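Local coordinates for putative nucleotide-diphospho-sugar transferase (PDB 3CGX), which is of unknown function but probably acts as a nucleotide-diphospho-sugar transferase of the GT-A type, moving a sugar from an activated donor, at residues L8-Y13 and A80-L85; G141-I146 and Q170-K175; H130-I135 and K150-P155; I56-G61 and E67-W72. All blocks are in the same frame, centred on the assembly; numbering follows the deposited sequence.

Interaction 1 (L8-Y13 and A80-L85)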
loop_
_atom_site.group_PDB
_atom_site.type_symbol
_atom_site.label_atom_id
_atom_site.label_comp_id
_atom_site.label_asym_id
_atom_site.label_seq_id
_atom_site.Cartn_x
_atom_site.Cartn_y
_atom_site.Cartn_z
ATOM N N LEU A 8 -5.712 -6.902 0.265
ATOM C CA LEU A 8 -4.410 -7.319 0.771
ATOM C C LEU A 8 -3.567 -6.071 0.966
ATOM O O LEU A 8 -3.234 -5.358 0.007
ATOM C CB LEU A 8 -3.717 -8.264 -0.171
ATOM C CG LEU A 8 -4.521 -9.457 -0.659
ATOM C CD1 LEU A 8 -3.761 -10.263 -1.747
ATOM C CD2 LEU A 8 -4.984 -10.324 0.544
ATOM N N PHE A 9 -3.215 -5.845 2.219
ATOM C CA PHE A 9 -2.552 -4.614 2.676
ATOM C C PHE A 9 -1.116 -4.918 3.109
ATOM O O PHE A 9 -0.873 -5.558 4.094
ATOM C CB PHE A 9 -3.411 -3.971 3.765
ATOM C CG PHE A 9 -2.900 -2.628 4.297
ATOM C CD1 PHE A 9 -2.436 -1.635 3.435
ATOM C CD2 PHE A 9 -2.970 -2.327 5.655
ATOM C CE1 PHE A 9 -2.058 -0.377 3.926
ATOM C CE2 PHE A 9 -2.547 -1.049 6.132
ATOM C CZ PHE A 9 -2.073 -0.108 5.244
ATOM N N PHE A 10 -0.172 -4.479 2.290
ATOM C CA PHE A 10 1.247 -4.786 2.451
ATOM C C PHE A 10 1.926 -3.751 3.318
ATOM O O PHE A 10 1.917 -2.546 3.024
ATOM C CB PHE A 10 1.922 -4.902 1.057
ATOM C CG PHE A 10 1.899 -6.276 0.460
ATOM C CD1 PHE A 10 0.769 -7.082 0.523
ATOM C CD2 PHE A 10 3.027 -6.765 -0.231
ATOM C CE1 PHE A 10 0.794 -8.353 0.008
ATOM C CE2 PHE A 10 3.025 -8.021 -0.802
ATOM C CZ PHE A 10 1.929 -8.822 -0.682
ATOM N N VAL A 11 2.494 -4.253 4.420
ATOM C CA VAL A 11 3.100 -3.479 5.503
ATOM C C VAL A 11 4.422 -4.109 5.968
ATOM O O VAL A 11 4.747 -5.229 5.637
ATOM C CB VAL A 11 2.106 -3.389 6.736
ATOM C CG1 VAL A 11 0.746 -2.729 6.342
ATOM C CG2 VAL A 11 1.866 -4.795 7.405
ATOM N N LYS A 12 5.203 -3.330 6.673
ATOM C CA LYS A 12 6.370 -3.796 7.436
ATOM C C LYS A 12 6.275 -3.283 8.894
ATOM O O LYS A 12 5.783 -2.174 9.152
ATOM C CB LYS A 12 7.668 -3.318 6.800
ATOM C CG LYS A 12 8.927 -3.849 7.433
ATOM C CD LYS A 12 10.167 -3.594 6.617
ATOM C CE LYS A 12 11.426 -4.132 7.344
ATOM N NZ LYS A 12 12.601 -3.791 6.537
ATOM N N TYR A 13 6.730 -4.107 9.843
ATOM C CA TYR A 13 6.714 -3.686 11.246
ATOM C C TYR A 13 7.589 -2.420 11.328
ATOM O O TYR A 13 8.707 -2.410 10.834
ATOM C CB TYR A 13 7.176 -4.761 12.242
ATOM C CG TYR A 13 6.807 -4.311 13.615
ATOM C CD1 TYR A 13 5.529 -4.553 14.117
ATOM C CD2 TYR A 13 7.704 -3.559 14.393
ATOM C CE1 TYR A 13 5.130 -4.065 15.380
ATOM C CE2 TYR A 13 7.322 -3.064 15.655
ATOM C CZ TYR A 13 6.019 -3.308 16.125
ATOM O OH TYR A 13 5.594 -2.825 17.348
ATOM N N ALA A 80 -0.833 -12.129 8.021
ATOM C CA ALA A 80 -0.063 -13.208 7.377
ATOM C C ALA A 80 1.263 -12.661 6.936
ATOM O O ALA A 80 1.337 -11.512 6.492
ATOM C CB ALA A 80 -0.810 -13.803 6.174
ATOM N N ALA A 81 2.317 -13.482 7.056
ATOM C CA ALA A 81 3.626 -13.108 6.522
ATOM C C ALA A 81 3.527 -13.131 5.012
ATOM O O ALA A 81 2.867 -13.972 4.430
ATOM C CB ALA A 81 4.794 -14.036 6.999
ATOM N N GLN A 82 4.186 -12.181 4.395
ATOM C CA GLN A 82 4.419 -12.202 2.958
ATOM C C GLN A 82 5.414 -13.330 2.749
ATOM O O GLN A 82 6.311 -13.573 3.584
ATOM C CB GLN A 82 5.027 -10.902 2.448
ATOM C CG GLN A 82 4.117 -9.650 2.503
ATOM C CD GLN A 82 4.858 -8.400 2.049
ATOM O OE1 GLN A 82 5.724 -8.487 1.165
ATOM N NE2 GLN A 82 4.525 -7.218 2.641
ATOM N N GLN A 83 5.283 -13.991 1.617
ATOM C CA GLN A 83 6.162 -15.119 1.300
ATOM C C GLN A 83 6.586 -15.081 -0.149
ATOM O O GLN A 83 5.745 -15.103 -1.063
ATOM C CB GLN A 83 5.425 -16.434 1.505
ATOM C CG GLN A 83 4.577 -16.503 2.736
ATOM C CD GLN A 83 4.033 -17.908 2.988
ATOM O OE1 GLN A 83 4.206 -18.819 2.169
ATOM N NE2 GLN A 83 3.399 -18.094 4.145
ATOM N N GLY A 84 7.886 -15.071 -0.339
ATOM C CA GLY A 84 8.446 -15.171 -1.670
ATOM C C GLY A 84 9.795 -14.528 -1.669
ATOM O O GLY A 84 10.131 -13.836 -0.724
ATOM N N LEU A 85 10.538 -14.746 -2.751
ATOM C CA LEU A 85 11.933 -14.288 -2.864
ATOM C C LEU A 85 12.053 -12.807 -3.084
ATOM O O LEU A 85 12.995 -12.189 -2.570
ATOM C CB LEU A 85 12.689 -14.996 -4.004
ATOM C CG LEU A 85 13.417 -16.266 -3.569
ATOM C CD1 LEU A 85 12.456 -17.442 -3.517
ATOM C CD2 LEU A 85 14.582 -16.554 -4.517
#
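Gln-82 lays its amide across one face of Phe-10, reaching over strand 53-58, which lies between strands 78-81 and 5-11 in the sheet. Segment 80-85 enters this contact along the last residues of edge strand 78-81, where Ala-81 still rests on Tyr-58 of the intervening strand. At Gln-82 the strand has ended, and the bond to CB turns toward strand 5-11. CG stands anti to the carbonyl carbon (chi1 -68°), and the extended chain beyond it carries the amide over the ring. CG itself lies 4.0 Å from the ring centroid of Phe-10, 18° off the ring normal, the geometry of a CH-pi contact. Further out, CD of Gln-82 is 3.4 Å from CD2 of Phe-10, and NE2 approaches that same CD2 to 3.3 Å. The amide and ring planes differ by 25°, so the two flat groups are stacked. Gln-82 NE2 donates to Cys-57 O of the middle strand; Val-11 O, 3.6 Å from NE2, is nearby without forming a hydrogen bond. Beyond, the loop leading into helix 87-100 is tied to it, Gln-83 O bonding His-93 ND1 and Gly-84 O bonding Arg-90 NE. The chemistry is thus divided within one buried side chain: one amide N-H is bound by the main-chain carbonyl of Cys-57, which limits rotation of the group, while the amide face stacks on the phenyl ring, needing no hydrogen bond there.

Interaction 2 (G141-I146 and Q170-K175)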
loop_
_atom_site.group_PDB
_atom_site.type_symbol
_atom_site.label_atom_id
_atom_site.label_comp_id
_atom_site.label_asym_id
_atom_site.label_seq_id
_atom_site.Cartn_x
_atom_site.Cartn_y
_atom_site.Cartn_z
ATOM N N GLY A 141 7.103 5.469 -10.654
ATOM C CA GLY A 141 7.278 4.609 -11.813
ATOM C C GLY A 141 6.725 3.208 -11.644
ATOM O O GLY A 141 6.707 2.404 -12.584
ATOM N N GLY A 142 6.299 2.914 -10.426
ATOM C CA GLY A 142 5.673 1.642 -10.127
ATOM C C GLY A 142 4.180 1.830 -9.964
ATOM O O GLY A 142 3.575 2.683 -10.609
ATOM N N TYR A 143 3.608 1.016 -9.098
ATOM C CA TYR A 143 2.160 1.068 -8.800
ATOM C C TYR A 143 1.893 0.873 -7.321
ATOM O O TYR A 143 2.603 0.145 -6.657
ATOM C CB TYR A 143 1.391 0.069 -9.660
ATOM C CG TYR A 143 1.827 -1.383 -9.636
ATOM C CD1 TYR A 143 1.335 -2.264 -8.671
ATOM C CD2 TYR A 143 2.714 -1.886 -10.596
ATOM C CE1 TYR A 143 1.712 -3.597 -8.675
ATOM C CE2 TYR A 143 3.088 -3.244 -10.611
ATOM C CZ TYR A 143 2.573 -4.094 -9.653
ATOM O OH TYR A 143 2.900 -5.442 -9.639
ATOM N N TYR A 144 0.876 1.560 -6.820
ATOM C CA TYR A 144 0.523 1.531 -5.424
ATOM C C TYR A 144 -0.634 0.562 -5.150
ATOM O O TYR A 144 -0.934 0.222 -3.994
ATOM C CB TYR A 144 0.147 2.929 -4.934
ATOM C CG TYR A 144 -1.103 3.520 -5.593
ATOM C CD1 TYR A 144 -2.410 3.184 -5.144
ATOM C CD2 TYR A 144 -0.993 4.422 -6.623
ATOM C CE1 TYR A 144 -3.544 3.723 -5.728
ATOM C CE2 TYR A 144 -2.146 4.966 -7.226
ATOM C CZ TYR A 144 -3.409 4.638 -6.759
ATOM O OH TYR A 144 -4.482 5.202 -7.421
ATOM N N LEU A 145 -1.309 0.163 -6.221
ATOM C CA LEU A 145 -2.400 -0.813 -6.138
ATOM C C LEU A 145 -2.479 -1.673 -7.405
ATOM O O LEU A 145 -2.258 -1.193 -8.521
ATOM C CB LEU A 145 -3.748 -0.119 -5.868
ATOM C CG LEU A 145 -5.051 -0.951 -5.731
ATOM C CD1 LEU A 145 -6.081 -0.227 -4.795
ATOM C CD2 LEU A 145 -5.692 -1.329 -7.127
ATOM N N ILE A 146 -2.761 -2.954 -7.208
ATOM C CA ILE A 146 -3.062 -3.868 -8.320
ATOM C C ILE A 146 -4.231 -4.773 -7.898
ATOM O O ILE A 146 -4.295 -5.208 -6.757
ATOM C CB ILE A 146 -1.820 -4.691 -8.772
ATOM C CG1 ILE A 146 -2.155 -5.437 -10.067
ATOM C CG2 ILE A 146 -1.236 -5.579 -7.606
ATOM C CD1 ILE A 146 -0.898 -5.903 -10.812
ATOM N N GLN A 170 4.842 0.337 -16.570
ATOM C CA GLN A 170 4.643 0.165 -18.026
ATOM C C GLN A 170 4.802 -1.292 -18.450
ATOM O O GLN A 170 3.950 -1.848 -19.160
ATOM C CB GLN A 170 5.562 1.101 -18.824
ATOM C CG GLN A 170 5.062 2.546 -18.812
ATOM C CD GLN A 170 3.727 2.704 -19.550
ATOM O OE1 GLN A 170 3.404 1.926 -20.468
ATOM N NE2 GLN A 170 2.955 3.726 -19.166
ATOM N N PRO A 171 5.902 -1.927 -18.041
ATOM C CA PRO A 171 6.051 -3.347 -18.380
ATOM C C PRO A 171 4.854 -4.141 -17.868
ATOM O O PRO A 171 4.426 -5.098 -18.491
ATOM C CB PRO A 171 7.314 -3.779 -17.622
ATOM C CG PRO A 171 7.960 -2.553 -17.142
ATOM C CD PRO A 171 7.037 -1.391 -17.277
ATOM N N THR A 172 4.306 -3.725 -16.722
ATOM C CA THR A 172 3.169 -4.443 -16.136
ATOM C C THR A 172 1.928 -4.256 -16.997
ATOM O O THR A 172 1.254 -5.233 -17.355
ATOM C CB THR A 172 2.927 -4.035 -14.675
ATOM O OG1 THR A 172 4.069 -4.385 -13.872
ATOM C CG2 THR A 172 1.683 -4.725 -14.107
ATOM N N VAL A 173 1.644 -3.011 -17.355
ATOM C CA VAL A 173 0.447 -2.708 -18.140
ATOM C C VAL A 173 0.619 -3.355 -19.511
ATOM O O VAL A 173 -0.340 -3.781 -20.129
ATOM C CB VAL A 173 0.151 -1.193 -18.239
ATOM C CG1 VAL A 173 -0.385 -0.659 -16.896
ATOM C CG2 VAL A 173 1.365 -0.419 -18.662
ATOM N N GLU A 174 1.874 -3.495 -19.921
ATOM C CA GLU A 174 2.202 -4.134 -21.206
ATOM C C GLU A 174 1.855 -5.637 -21.130
ATOM O O GLU A 174 1.168 -6.156 -22.006
ATOM C CB GLU A 174 3.669 -3.897 -21.582
ATOM N N LYS A 175 2.294 -6.314 -20.066
ATOM C CA LYS A 175 1.962 -7.732 -19.847
ATOM C C LYS A 175 0.454 -7.915 -19.761
ATOM O O LYS A 175 -0.084 -8.905 -20.249
ATOM C CB LYS A 175 2.642 -8.284 -18.588
ATOM C CG LYS A 175 4.125 -8.620 -18.782
ATOM C CD LYS A 175 4.910 -8.771 -17.482
ATOM C CE LYS A 175 6.274 -9.447 -17.768
ATOM N NZ LYS A 175 7.245 -9.210 -16.650
HETATM O O HOH W 1 6.860 2.692 -15.783
HETATM O O HOH W 2 3.947 -6.369 -11.971
#
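Tyr-143 and Thr-172 meet where helix 169-178 packs on the antiparallel part of the mixed sheet, in a layered alpha/beta fold consistent with the GT-A class. Direct contact is by van der Waals touch alone. One ring carbon of Tyr-143, CE2, comes within 3.6 Å of Thr-172 OG1 and 4.0 Å of Thr-172 CG2, the two side chains crossing at about a right angle. Tyr-143 can point its ring at the helix because CG sits between the backbone N and the carbonyl carbon (chi1 54°). The methyl of Thr-172 also meets Ile-146, whose CD1 is 4.3 Å from CG2, and Ile-135 of strand 133-137 touches both Tyr-143 and Thr-172, extending the apolar patch.

The polar links across the contact run through water. One water receives the Gln-170 amide N-H and donates to Gly-141 O, each leg 3.2 Å long; this amide belongs to the first turn of the helix, where no helical carbonyl stands four residues earlier. Nearby, Gly-141 and Tyr-169 are also joined by a backbone hydrogen bond, so the start of the helix is tied to the loop both directly and through solvent. Thr-172 OG1 has its own main-chain partner in Val-168 O, one turn back. The same hydroxyl accepts a hydrogen bond from the second water, 2.8 Å from OG1, and that water lies 2.7 Å from Tyr-143 OH.

Interaction 3 (H130-I135 and K150-P155)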
loop_
_atom_site.group_PDB
_atom_site.type_symbol
_atom_site.label_atom_id
_atom_site.label_comp_id
_atom_site.label_asym_id
_atom_site.label_seq_id
_atom_site.Cartn_x
_atom_site.Cartn_y
_atom_site.Cartn_z
ATOM N N HIS A 130 -16.503 -5.326 -13.476
ATOM C CA HIS A 130 -16.693 -5.076 -14.895
ATOM C C HIS A 130 -15.415 -5.021 -15.706
ATOM O O HIS A 130 -15.450 -4.850 -16.926
ATOM C CB HIS A 130 -17.400 -3.750 -15.082
ATOM C CG HIS A 130 -18.542 -3.541 -14.138
ATOM N ND1 HIS A 130 -19.687 -4.299 -14.196
ATOM C CD2 HIS A 130 -18.715 -2.670 -13.115
ATOM C CE1 HIS A 130 -20.519 -3.915 -13.247
ATOM N NE2 HIS A 130 -19.964 -2.920 -12.585
ATOM N N TYR A 131 -14.304 -5.121 -15.015
ATOM C CA TYR A 131 -12.994 -5.065 -15.618
ATOM C C TYR A 131 -12.239 -6.294 -15.184
ATOM O O TYR A 131 -12.544 -6.867 -14.143
ATOM C CB TYR A 131 -12.273 -3.844 -15.126
ATOM C CG TYR A 131 -12.719 -2.538 -15.678
ATOM C CD1 TYR A 131 -13.729 -1.776 -15.065
ATOM C CD2 TYR A 131 -12.062 -1.996 -16.762
ATOM C CE1 TYR A 131 -14.108 -0.573 -15.596
ATOM C CE2 TYR A 131 -12.420 -0.805 -17.279
ATOM C CZ TYR A 131 -13.430 -0.082 -16.692
ATOM O OH TYR A 131 -13.741 1.134 -17.233
ATOM N N ASP A 132 -11.243 -6.702 -15.961
ATOM C CA ASP A 132 -10.435 -7.869 -15.589
ATOM C C ASP A 132 -9.392 -7.532 -14.506
ATOM O O ASP A 132 -9.065 -8.357 -13.635
ATOM C CB ASP A 132 -9.709 -8.413 -16.816
ATOM C CG ASP A 132 -10.645 -8.824 -17.903
ATOM O OD1 ASP A 132 -11.576 -9.591 -17.605
ATOM O OD2 ASP A 132 -10.445 -8.384 -19.040
ATOM N N ALA A 133 -8.900 -6.305 -14.561
ATOM C CA ALA A 133 -7.827 -5.847 -13.677
ATOM C C ALA A 133 -7.912 -4.363 -13.407
ATOM O O ALA A 133 -8.590 -3.614 -14.108
ATOM C CB ALA A 133 -6.457 -6.193 -14.281
ATOM N N ALA A 134 -7.259 -3.975 -12.321
ATOM C CA ALA A 134 -7.132 -2.602 -11.899
ATOM C C ALA A 134 -5.677 -2.320 -11.470
ATOM O O ALA A 134 -4.959 -3.192 -10.961
ATOM C CB ALA A 134 -8.103 -2.312 -10.751
ATOM N N ILE A 135 -5.238 -1.098 -11.696
ATOM C CA ILE A 135 -3.860 -0.705 -11.354
ATOM C C ILE A 135 -3.805 0.779 -11.037
ATOM O O ILE A 135 -4.470 1.574 -11.691
ATOM C CB ILE A 135 -2.877 -1.080 -12.501
ATOM C CG1 ILE A 135 -1.422 -1.082 -11.963
ATOM C CG2 ILE A 135 -3.111 -0.154 -13.777
ATOM C CD1 ILE A 135 -0.417 -1.862 -12.853
ATOM N N LYS A 150 -11.218 -13.009 -10.055
ATOM C CA LYS A 150 -10.640 -14.353 -9.986
ATOM C C LYS A 150 -10.445 -15.006 -11.343
ATOM O O LYS A 150 -9.419 -15.617 -11.616
ATOM C CB LYS A 150 -11.468 -15.292 -9.087
ATOM C CG LYS A 150 -10.907 -16.738 -9.012
ATOM C CD LYS A 150 -11.400 -17.484 -7.744
ATOM C CE LYS A 150 -10.897 -18.957 -7.712
ATOM N NZ LYS A 150 -11.260 -19.695 -6.433
ATOM N N ASP A 151 -11.452 -14.916 -12.199
ATOM C CA ASP A 151 -11.402 -15.654 -13.455
ATOM C C ASP A 151 -10.412 -15.029 -14.441
ATOM O O ASP A 151 -9.999 -15.667 -15.409
ATOM C CB ASP A 151 -12.813 -15.801 -14.041
ATOM C CG ASP A 151 -13.704 -16.696 -13.188
ATOM O OD1 ASP A 151 -13.210 -17.741 -12.694
ATOM O OD2 ASP A 151 -14.895 -16.361 -13.018
ATOM N N SER A 152 -9.932 -13.840 -14.102
ATOM C CA SER A 152 -9.006 -13.086 -14.967
ATOM C C SER A 152 -7.581 -12.992 -14.397
ATOM O O SER A 152 -6.685 -12.346 -14.967
ATOM C CB SER A 152 -9.502 -11.641 -15.136
ATOM O OG SER A 152 -10.621 -11.569 -15.989
ATOM N N PHE A 153 -7.381 -13.607 -13.245
ATOM C CA PHE A 153 -6.098 -13.482 -12.586
ATOM C C PHE A 153 -4.984 -13.973 -13.501
ATOM O O PHE A 153 -5.015 -15.087 -14.001
ATOM C CB PHE A 153 -6.086 -14.235 -11.263
ATOM C CG PHE A 153 -4.788 -14.146 -10.540
ATOM C CD1 PHE A 153 -4.102 -12.953 -10.478
ATOM C CD2 PHE A 153 -4.256 -15.248 -9.897
ATOM C CE1 PHE A 153 -2.906 -12.855 -9.787
ATOM C CE2 PHE A 153 -3.080 -15.144 -9.211
ATOM C CZ PHE A 153 -2.401 -13.945 -9.156
ATOM N N CYS A 154 -3.993 -13.107 -13.639
ATOM C CA CYS A 154 -2.842 -13.335 -14.493
ATOM C C CYS A 154 -1.567 -13.236 -13.661
ATOM O O CYS A 154 -0.951 -12.173 -13.591
ATOM C CB CYS A 154 -2.847 -12.283 -15.600
ATOM S SG CYS A 154 -1.552 -12.480 -16.797
ATOM N N PRO A 155 -1.187 -14.333 -12.990
ATOM C CA PRO A 155 0.009 -14.238 -12.107
ATOM C C PRO A 155 1.303 -13.888 -12.847
ATOM O O PRO A 155 2.264 -13.389 -12.261
ATOM C CB PRO A 155 0.091 -15.621 -11.459
ATOM C CG PRO A 155 -0.847 -16.533 -12.253
ATOM C CD PRO A 155 -1.832 -15.657 -12.970
#
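Asp-132 OD1 accepts a hydrogen bond of 2.7 Å from Ser-152 OG, the direct polar link between the two segments. The hydroxyl does not approach within the carboxylate plane: it meets OD1 from above, 41° out of it. Glu-182 N also binds OD2, and Arg-149 NE makes only a long, weak ion pair with OD1; such surroundings would probably stabilise the ionised acid.

Beneath the bond, CB of Ser-152 also touches Asp-132, at 3.6 Å from both its CB and its backbone O, while the two CA atoms are 5.4 Å apart. Ser-152 points its CB toward the other segment, and OG stands beside its own backbone N (chi1 -74°), the position from which it reaches the aspartate.

Ser-152 closes the short 3-10 turn 150-152, in which Phe-153 N donates to Lys-150 O at 3.3 Å. The turn is anchored to helix 87-100 by Lys-150 NZ on Phe-99 O and by Phe-153 packed on Phe-99. Asp-132 also pairs through its backbone with Arg-149, the last residue of strand 143-149. The serine-aspartate bond therefore joins the two chain ends at the open mouth of the antiparallel beta hairpin made by strands 133-137 and 143-149.

Interaction 4 (I56-G61 and E67-W72)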
loop_
_atom_site.group_PDB
_atom_site.type_symbol
_atom_site.label_atom_id
_atom_site.label_comp_id
_atom_site.label_asym_id
_atom_site.label_seq_id
_atom_site.Cartn_x
_atom_site.Cartn_y
_atom_site.Cartn_z
ATOM N N ILE A 56 -3.819 -8.347 6.399
ATOM C CA ILE A 56 -2.638 -7.556 6.595
ATOM C C ILE A 56 -1.421 -8.448 6.383
ATOM O O ILE A 56 -1.160 -9.409 7.133
ATOM C CB ILE A 56 -2.618 -6.893 7.997
ATOM C CG1 ILE A 56 -3.836 -5.969 8.194
ATOM C CG2 ILE A 56 -1.281 -6.141 8.232
ATOM C CD1 ILE A 56 -4.063 -5.548 9.653
ATOM N N CYS A 57 -0.682 -8.147 5.319
ATOM C CA CYS A 57 0.439 -8.992 4.854
ATOM C C CYS A 57 1.759 -8.297 5.091
ATOM O O CYS A 57 2.057 -7.281 4.449
ATOM C CB CYS A 57 0.268 -9.301 3.355
ATOM S SG CYS A 57 -1.274 -10.101 2.913
ATOM N N TYR A 58 2.542 -8.838 6.041
ATOM C CA TYR A 58 3.753 -8.215 6.499
ATOM C C TYR A 58 5.064 -8.830 6.000
ATOM O O TYR A 58 5.222 -10.041 5.779
ATOM C CB TYR A 58 3.762 -8.160 8.026
ATOM C CG TYR A 58 3.723 -9.483 8.750
ATOM C CD1 TYR A 58 4.876 -10.196 8.993
ATOM C CD2 TYR A 58 2.511 -10.015 9.244
ATOM C CE1 TYR A 58 4.832 -11.349 9.683
ATOM C CE2 TYR A 58 2.474 -11.186 9.916
ATOM C CZ TYR A 58 3.631 -11.853 10.129
ATOM O OH TYR A 58 3.615 -13.040 10.837
ATOM N N VAL A 59 6.005 -7.933 5.809
ATOM C CA VAL A 59 7.318 -8.296 5.383
ATOM C C VAL A 59 7.854 -9.293 6.414
ATOM O O VAL A 59 7.810 -9.024 7.640
ATOM C CB VAL A 59 8.240 -7.077 5.241
ATOM C CG1 VAL A 59 9.703 -7.465 5.032
ATOM C CG2 VAL A 59 7.743 -6.160 4.076
ATOM N N PRO A 60 8.358 -10.441 5.925
ATOM C CA PRO A 60 8.823 -11.455 6.838
ATOM C C PRO A 60 10.034 -11.037 7.623
ATOM O O PRO A 60 10.867 -10.241 7.174
ATOM C CB PRO A 60 9.145 -12.635 5.920
ATOM C CG PRO A 60 9.237 -12.143 4.628
ATOM C CD PRO A 60 8.402 -10.924 4.528
ATOM N N GLY A 61 10.111 -11.545 8.839
ATOM C CA GLY A 61 11.236 -11.254 9.709
ATOM C C GLY A 61 11.397 -12.200 10.882
ATOM O O GLY A 61 11.315 -13.421 10.756
ATOM N N GLU A 67 2.811 -11.763 17.281
ATOM C CA GLU A 67 2.265 -11.134 18.478
ATOM C C GLU A 67 2.608 -9.634 18.501
ATOM O O GLU A 67 1.883 -8.815 19.099
ATOM C CB GLU A 67 2.743 -11.863 19.742
ATOM C CG GLU A 67 2.157 -13.234 19.911
ATOM C CD GLU A 67 0.639 -13.233 20.056
ATOM O OE1 GLU A 67 0.092 -12.273 20.638
ATOM O OE2 GLU A 67 -0.003 -14.198 19.569
ATOM N N LYS A 68 3.681 -9.256 17.829
ATOM C CA LYS A 68 4.056 -7.816 17.753
ATOM C C LYS A 68 2.980 -7.066 16.954
ATOM O O LYS A 68 2.485 -5.999 17.331
ATOM C CB LYS A 68 5.436 -7.607 17.128
ATOM C CG LYS A 68 6.551 -7.706 18.082
ATOM C CD LYS A 68 7.899 -7.521 17.383
ATOM C CE LYS A 68 8.105 -6.062 17.068
ATOM N NZ LYS A 68 9.530 -5.733 16.803
ATOM N N PHE A 69 2.539 -7.709 15.882
ATOM C CA PHE A 69 1.466 -7.175 15.046
ATOM C C PHE A 69 0.130 -7.104 15.775
ATOM O O PHE A 69 -0.587 -6.113 15.658
ATOM C CB PHE A 69 1.333 -7.929 13.710
ATOM C CG PHE A 69 2.200 -7.333 12.621
ATOM C CD1 PHE A 69 1.795 -6.154 11.976
ATOM C CD2 PHE A 69 3.431 -7.874 12.322
ATOM C CE1 PHE A 69 2.610 -5.552 11.008
ATOM C CE2 PHE A 69 4.265 -7.270 11.359
ATOM C CZ PHE A 69 3.843 -6.108 10.700
ATOM N N LYS A 70 -0.193 -8.156 16.518
ATOM C CA LYS A 70 -1.451 -8.178 17.293
ATOM C C LYS A 70 -1.428 -7.073 18.355
ATOM O O LYS A 70 -2.422 -6.356 18.567
ATOM C CB LYS A 70 -1.737 -9.573 17.917
ATOM C CG LYS A 70 -1.792 -10.660 16.871
ATOM C CD LYS A 70 -2.444 -11.987 17.246
ATOM C CE LYS A 70 -2.513 -12.332 18.698
ATOM N NZ LYS A 70 -2.690 -13.850 18.837
ATOM N N ALA A 71 -0.295 -6.924 19.031
ATOM C CA ALA A 71 -0.172 -5.922 20.089
ATOM C C ALA A 71 -0.253 -4.504 19.539
ATOM O O ALA A 71 -0.666 -3.581 20.226
ATOM C CB ALA A 71 1.122 -6.133 20.917
ATOM N N TRP A 72 0.138 -4.343 18.291
ATOM C CA TRP A 72 0.169 -3.013 17.659
ATOM C C TRP A 72 -1.194 -2.628 17.058
ATOM O O TRP A 72 -1.811 -1.648 17.479
ATOM C CB TRP A 72 1.263 -2.947 16.587
ATOM C CG TRP A 72 1.230 -1.691 15.725
ATOM C CD1 TRP A 72 0.790 -0.462 16.092
ATOM C CD2 TRP A 72 1.670 -1.570 14.375
ATOM N NE1 TRP A 72 0.905 0.431 15.049
ATOM C CE2 TRP A 72 1.449 -0.221 13.980
ATOM C CE3 TRP A 72 2.205 -2.467 13.451
ATOM C CZ2 TRP A 72 1.757 0.242 12.717
ATOM C CZ3 TRP A 72 2.506 -2.016 12.183
ATOM C CH2 TRP A 72 2.282 -0.671 11.823
#
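Within the beta-alpha-beta unit of strand 53-58, helix 65-73 and strand 78-81, Tyr-58 and Phe-69 fasten the helix to the sheet by an offset aromatic stack. The ring centroids are 4.6 Å apart and the planes differ by 20°, close enough to parallel for face-to-face overlap. That overlap is partial: Phe-69 CD2 lies 3.8 Å above the Tyr-58 ring, displaced toward its rim, and Tyr-58 CD2 is placed likewise over Phe-69. The far end of the phenyl ring slides past the tyrosine ring onto its stem, bringing CZ of Phe-69 to 3.4 Å from CB of Tyr-58. With chi1 at 62° the Tyr-58 ring folds back over its own main chain, which sets it against Phe-69.

On the helix, Lys-70 NZ forms a salt bridge of 2.8 Å with Glu-67 OE2, meeting it on the syn side 21° out of the carboxylate plane; this pair lies apart from the stack. Around the two rings, Val-11 of strand 5-11 touches both, Tyr-58 touches Phe-79 and Ala-81 of strand 78-81, and Tyr-13 beyond strand 5-11 meets Phe-69 edge-to-face.

The contacts form two touching pairs on one mixed sheet. Interactions 1 and 4, with centres about 9 Å apart, share the parallel half: interaction 4 is nested inside the loop closed by interaction 1, and Gln-82 N lies 2.8 Å from Tyr-58 O, a probable hydrogen bond. Interactions 2 and 3, about 13 Å between centres, alternate along the chain and lie around the reversed strand 143-149 and its neighbour 133-137, with Thr-172 CG2 3.8 Å from Ile-135 CD1. Between the pairs, centres lie from about 19 Å (1 and 2) to about 28 Å (3 and 4). In GT-A enzymes generally, the N-terminal parallel strands carry the nucleotide site, so interactions 1 and 4 probably belong to that half.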